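Local structure of glycogen synthase (Cyanobacterium sp. CLg1, 6GNF) at residues A365-A370 / D493-G498; M475-G480 / E485-Q490. The protein belongs to the starch and bacterial glycogen synthase family of glycosyltransferases and holds adenosine-5'-diphosphate and a glycan in its pockets. All blocks are in the same frame, centred on the assembly; numbering follows the deposited sequence.

Following the chain from its N terminus, helix 365-370 comes first; it leaves the strand 352-356 of the C-terminal parallel sheet and leads by way of helix 372-375 to strand 381-385. The chain then runs through the rest of that sheet to strand 468-469, and the loop 475-480 carries it to helix 485-503. Contact 2 closes a short loop here, 475-480 against 485-490. Contact 1 closes a far longer one, 365-370 against 493-498, with contact 2 nested inside it. Both use helix 485-503, and they meet where Leu-488 packs on Asp-366, Val-367 and Ala-370. Together they join a surface loop and two helices beside one sheet.

Contact 1 of 2, residues A365-A370 / D493-G498; sequences ADVIIA and DAMIVG
Val-367 and Met-495 mark the nearest approach of the two helical backbones, with Val-367 CA and Met-495 CA 8.0 Å apart, a gap bridged by side chains without a hydrogen bond. Met-495 does most of the bridging. Its chain runs straight out from helix 485-503, with CG anti to the backbone N (chi1 179°) and the sulfur fully extended beyond it, and then turns at the last torsion (chi3 72°) to lay the methyl along helix 365-370. The sulfur touches two branched residues that come at it from directions nearly at right angles. One is Val-367, which slides past Met-495 in the opposite sense and sets its CG1 4.0 Å from Met-495 SD. The other is Ile-368, crossing the methionine squarely, with Ile-368 CG1 3.9 Å from Met-495 SD. The bent end adds a backbone touch, Met-495 CE lying 4.1 Å from Ile-368 CA.

Helix 365-370 belongs to a beta-alpha-beta crossover between the neighbouring parallel strands 352-356 and 381-385, as in the Rossmann-like C-terminal domain of GT-B glycosyltransferases. Ile-368 also packs on Phe-355, Val-382 and Ile-384 of those strands, so the methionine meets a residue already seated on the sheet. Ionic links flank this apolar patch: Asp-366 pairs with Arg-432, and Asp-493 with Lys-374. All three touching residues are buried and every approach is made by carbon or sulfur; dispersion has little directional preference, so one sulfur can serve both branched neighbours with no polar partner needed between the two segments.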
# COMPACT_ATOMS: atom_id res chain seq x y z
N ALA A 365 16.11 -1.20 -1.27
CA ALA A 365 16.99 -0.95 -0.14
C ALA A 365 18.34 -1.65 -0.32
O ALA A 365 19.39 -1.11 0.05
CB ALA A 365 16.33 -1.40 1.16
N ASP A 366 18.31 -2.84 -0.93
CA ASP A 366 19.55 -3.57 -1.24
C ASP A 366 20.49 -2.79 -2.17
O ASP A 366 21.71 -2.92 -2.07
CB ASP A 366 19.24 -4.98 -1.79
CG ASP A 366 18.50 -4.96 -3.13
OD1 ASP A 366 17.59 -4.12 -3.34
OD2 ASP A 366 18.82 -5.82 -3.98
N VAL A 367 19.91 -1.98 -3.05
CA VAL A 367 20.66 -1.11 -3.96
C VAL A 367 21.41 -0.03 -3.18
O VAL A 367 22.59 0.26 -3.45
CB VAL A 367 19.74 -0.44 -5.00
CG1 VAL A 367 20.50 0.56 -5.85
CG2 VAL A 367 19.07 -1.50 -5.87
N ILE A 368 20.73 0.57 -2.19
CA ILE A 368 21.33 1.65 -1.41
C ILE A 368 22.53 1.13 -0.63
O ILE A 368 23.61 1.73 -0.66
CB ILE A 368 20.33 2.30 -0.43
CG1 ILE A 368 19.13 2.89 -1.18
CG2 ILE A 368 21.01 3.42 0.37
CD1 ILE A 368 18.02 3.39 -0.29
N ILE A 369 22.36 -0.01 0.03
CA ILE A 369 23.43 -0.63 0.80
C ILE A 369 24.61 -1.00 -0.09
O ILE A 369 25.76 -0.74 0.26
CB ILE A 369 22.92 -1.86 1.57
CG1 ILE A 369 21.98 -1.41 2.70
CG2 ILE A 369 24.07 -2.67 2.16
CD1 ILE A 369 21.12 -2.52 3.27
N ALA A 370 24.33 -1.59 -1.25
CA ALA A 370 25.38 -1.98 -2.19
C ALA A 370 26.09 -0.78 -2.81
O ALA A 370 27.23 -0.89 -3.26
CB ALA A 370 24.81 -2.87 -3.28
N ASP A 493 24.32 2.05 -10.14
CA ASP A 493 24.68 3.08 -11.11
C ASP A 493 23.46 3.90 -11.54
O ASP A 493 23.51 5.12 -11.63
CB ASP A 493 25.36 2.43 -12.33
CG ASP A 493 26.70 1.76 -11.98
OD1 ASP A 493 27.35 2.15 -10.98
OD2 ASP A 493 27.12 0.85 -12.72
N ALA A 494 22.33 3.22 -11.74
CA ALA A 494 21.09 3.88 -12.14
C ALA A 494 20.58 4.85 -11.06
O ALA A 494 20.09 5.94 -11.38
CB ALA A 494 20.03 2.84 -12.46
N MET A 495 20.72 4.46 -9.80
CA MET A 495 20.31 5.31 -8.68
C MET A 495 21.19 6.55 -8.61
O MET A 495 20.71 7.67 -8.50
CB MET A 495 20.39 4.54 -7.36
CG MET A 495 20.00 5.34 -6.12
SD MET A 495 20.15 4.39 -4.60
CE MET A 495 21.93 4.32 -4.42
N ILE A 496 22.50 6.34 -8.71
CA ILE A 496 23.47 7.42 -8.57
C ILE A 496 23.35 8.48 -9.66
O ILE A 496 23.58 9.66 -9.41
CB ILE A 496 24.91 6.85 -8.50
CG1 ILE A 496 25.10 6.12 -7.16
CG2 ILE A 496 25.95 7.95 -8.65
CD1 ILE A 496 26.27 5.17 -7.13
N VAL A 497 22.96 8.07 -10.87
CA VAL A 497 22.67 9.03 -11.94
C VAL A 497 21.61 10.04 -11.47
O VAL A 497 21.78 11.25 -11.67
CB VAL A 497 22.21 8.32 -13.24
CG1 VAL A 497 21.54 9.28 -14.20
CG2 VAL A 497 23.41 7.65 -13.91
N GLY A 498 20.55 9.54 -10.84
CA GLY A 498 19.50 10.41 -10.31
C GLY A 498 20.00 11.30 -9.19
O GLY A 498 19.69 12.50 -9.16

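Contact 2 of 2, residues M475-G480 / E485-Q490; sequences MPKIPG and EELLQQ
The flat carbonyl group of Met-475 receives Leu-487 at its oxygen end: Leu-487 CD1 stands 3.5 Å from Met-475 O, beyond the oxygen and tilted out of the peptide plane, not stacked over its face. CB of Pro-476 points away from the helix and the residue packs on Asn-361; its CA is what nears the same methyl, Pro-476 CA being 4.4 Å from Leu-487 CD1. Within 485-490 itself, and not across the contact, two other flat groups meet end to end a turn apart, the amide of Gln-489 and the carboxylate of Glu-485. Gln-489 NE2 gives a weak hydrogen bond to Glu-485 OE2 at 2.9 Å, bent to 124° at the hydrogen, with the two planes inclined by roughly 30°.

In the fold, this is a connection from the edge strand 468-469 of the C-terminal parallel sheet into the long helix 485-503, in which the chain doubles back so that the third residue of the helix rests on the incoming loop. The start of the helix is also tied down by Ser-484, whose OG is hydrogen-bonded to Leu-487 N.

Leu-487 reaches the loop because CG lies anti to the carbonyl carbon (chi1 -68°) and CD1 continues the chain outward. A third, aliphatic touch on this methyl comes from Lys-477, which crosses the leucine at about a right angle and brings its CG to 4.0 Å from Leu-487 CD1. Beyond the lysine, Ile-478 and Pro-479 lean on Phe-233, far earlier in the sequence, whereas Met-475 packs on Asn-361, Arg-432 and Phe-433, its side chain about 12 Å from a bound beta-D-glucopyranose.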
# COMPACT_ATOMS: atom_id res chain seq x y z
N MET A 475 14.92 -5.29 -12.52
CA MET A 475 14.30 -6.37 -11.75
C MET A 475 15.16 -7.63 -11.83
O MET A 475 15.94 -7.78 -12.77
CB MET A 475 12.91 -6.69 -12.31
CG MET A 475 11.83 -5.70 -11.91
SD MET A 475 11.19 -6.02 -10.25
CE MET A 475 10.14 -7.44 -10.51
N PRO A 476 14.98 -8.56 -10.88
CA PRO A 476 15.60 -9.88 -11.02
C PRO A 476 15.12 -10.58 -12.30
O PRO A 476 13.98 -10.35 -12.70
CB PRO A 476 15.12 -10.64 -9.77
CG PRO A 476 14.55 -9.61 -8.85
CD PRO A 476 14.08 -8.49 -9.72
N LYS A 477 15.95 -11.41 -12.92
CA LYS A 477 15.56 -12.06 -14.18
C LYS A 477 14.29 -12.92 -14.05
O LYS A 477 13.57 -13.08 -15.04
CB LYS A 477 16.70 -12.90 -14.77
CG LYS A 477 17.78 -12.03 -15.39
CD LYS A 477 18.93 -12.76 -16.06
CE LYS A 477 18.65 -13.21 -17.48
NZ LYS A 477 18.23 -12.16 -18.44
N ILE A 478 14.05 -13.49 -12.87
CA ILE A 478 12.75 -14.08 -12.52
C ILE A 478 12.41 -13.76 -11.07
O ILE A 478 13.32 -13.54 -10.26
CB ILE A 478 12.70 -15.61 -12.72
CG1 ILE A 478 13.81 -16.30 -11.91
CG2 ILE A 478 12.80 -15.97 -14.20
CD1 ILE A 478 13.53 -17.75 -11.60
N PRO A 479 11.11 -13.73 -10.72
CA PRO A 479 10.76 -13.52 -9.31
C PRO A 479 11.32 -14.63 -8.42
O PRO A 479 11.69 -15.70 -8.93
CB PRO A 479 9.22 -13.53 -9.31
CG PRO A 479 8.84 -14.21 -10.58
CD PRO A 479 9.92 -13.89 -11.56
N GLY A 480 11.41 -14.39 -7.12
CA GLY A 480 11.97 -15.36 -6.19
C GLY A 480 13.48 -15.37 -6.21
O GLY A 480 14.12 -15.19 -5.17
N GLU A 485 24.52 -10.13 -8.61
CA GLU A 485 25.47 -9.06 -8.33
C GLU A 485 25.60 -8.14 -9.53
O GLU A 485 25.82 -6.93 -9.39
CB GLU A 485 26.84 -9.66 -7.95
CG GLU A 485 27.96 -8.65 -7.74
CD GLU A 485 27.61 -7.56 -6.74
OE1 GLU A 485 26.85 -7.86 -5.79
OE2 GLU A 485 28.09 -6.42 -6.89
N GLU A 486 25.49 -8.73 -10.72
CA GLU A 486 25.47 -7.99 -11.98
C GLU A 486 24.37 -6.92 -11.99
O GLU A 486 24.66 -5.73 -12.10
CB GLU A 486 25.29 -8.99 -13.14
CG GLU A 486 24.81 -8.43 -14.47
CD GLU A 486 25.83 -7.55 -15.14
OE1 GLU A 486 26.20 -7.87 -16.29
OE2 GLU A 486 26.26 -6.55 -14.53
N LEU A 487 23.12 -7.36 -11.90
CA LEU A 487 21.97 -6.46 -11.98
C LEU A 487 21.88 -5.50 -10.78
O LEU A 487 21.44 -4.35 -10.93
CB LEU A 487 20.67 -7.26 -12.10
CG LEU A 487 20.48 -8.03 -13.41
CD1 LEU A 487 19.25 -8.92 -13.34
CD2 LEU A 487 20.39 -7.08 -14.60
N LEU A 488 22.33 -5.96 -9.61
CA LEU A 488 22.41 -5.11 -8.43
C LEU A 488 23.29 -3.89 -8.70
O LEU A 488 22.95 -2.77 -8.30
CB LEU A 488 22.97 -5.90 -7.24
CG LEU A 488 23.05 -5.21 -5.88
CD1 LEU A 488 21.68 -4.75 -5.40
CD2 LEU A 488 23.68 -6.13 -4.85
N GLN A 489 24.41 -4.11 -9.38
CA GLN A 489 25.36 -3.03 -9.64
C GLN A 489 24.84 -2.07 -10.71
O GLN A 489 25.14 -0.88 -10.68
CB GLN A 489 26.73 -3.60 -10.02
CG GLN A 489 27.90 -2.77 -9.52
CD GLN A 489 27.87 -2.53 -8.01
OE1 GLN A 489 28.13 -1.43 -7.55
NE2 GLN A 489 27.53 -3.57 -7.25
N GLN A 490 24.01 -2.56 -11.62
CA GLN A 490 23.35 -1.70 -12.60
C GLN A 490 22.37 -0.77 -11.91
O GLN A 490 22.25 0.40 -12.27
CB GLN A 490 22.60 -2.52 -13.64
CG GLN A 490 23.50 -3.45 -14.45
CD GLN A 490 22.83 -3.95 -15.71
OE1 GLN A 490 23.50 -4.20 -16.71
NE2 GLN A 490 21.51 -4.11 -15.68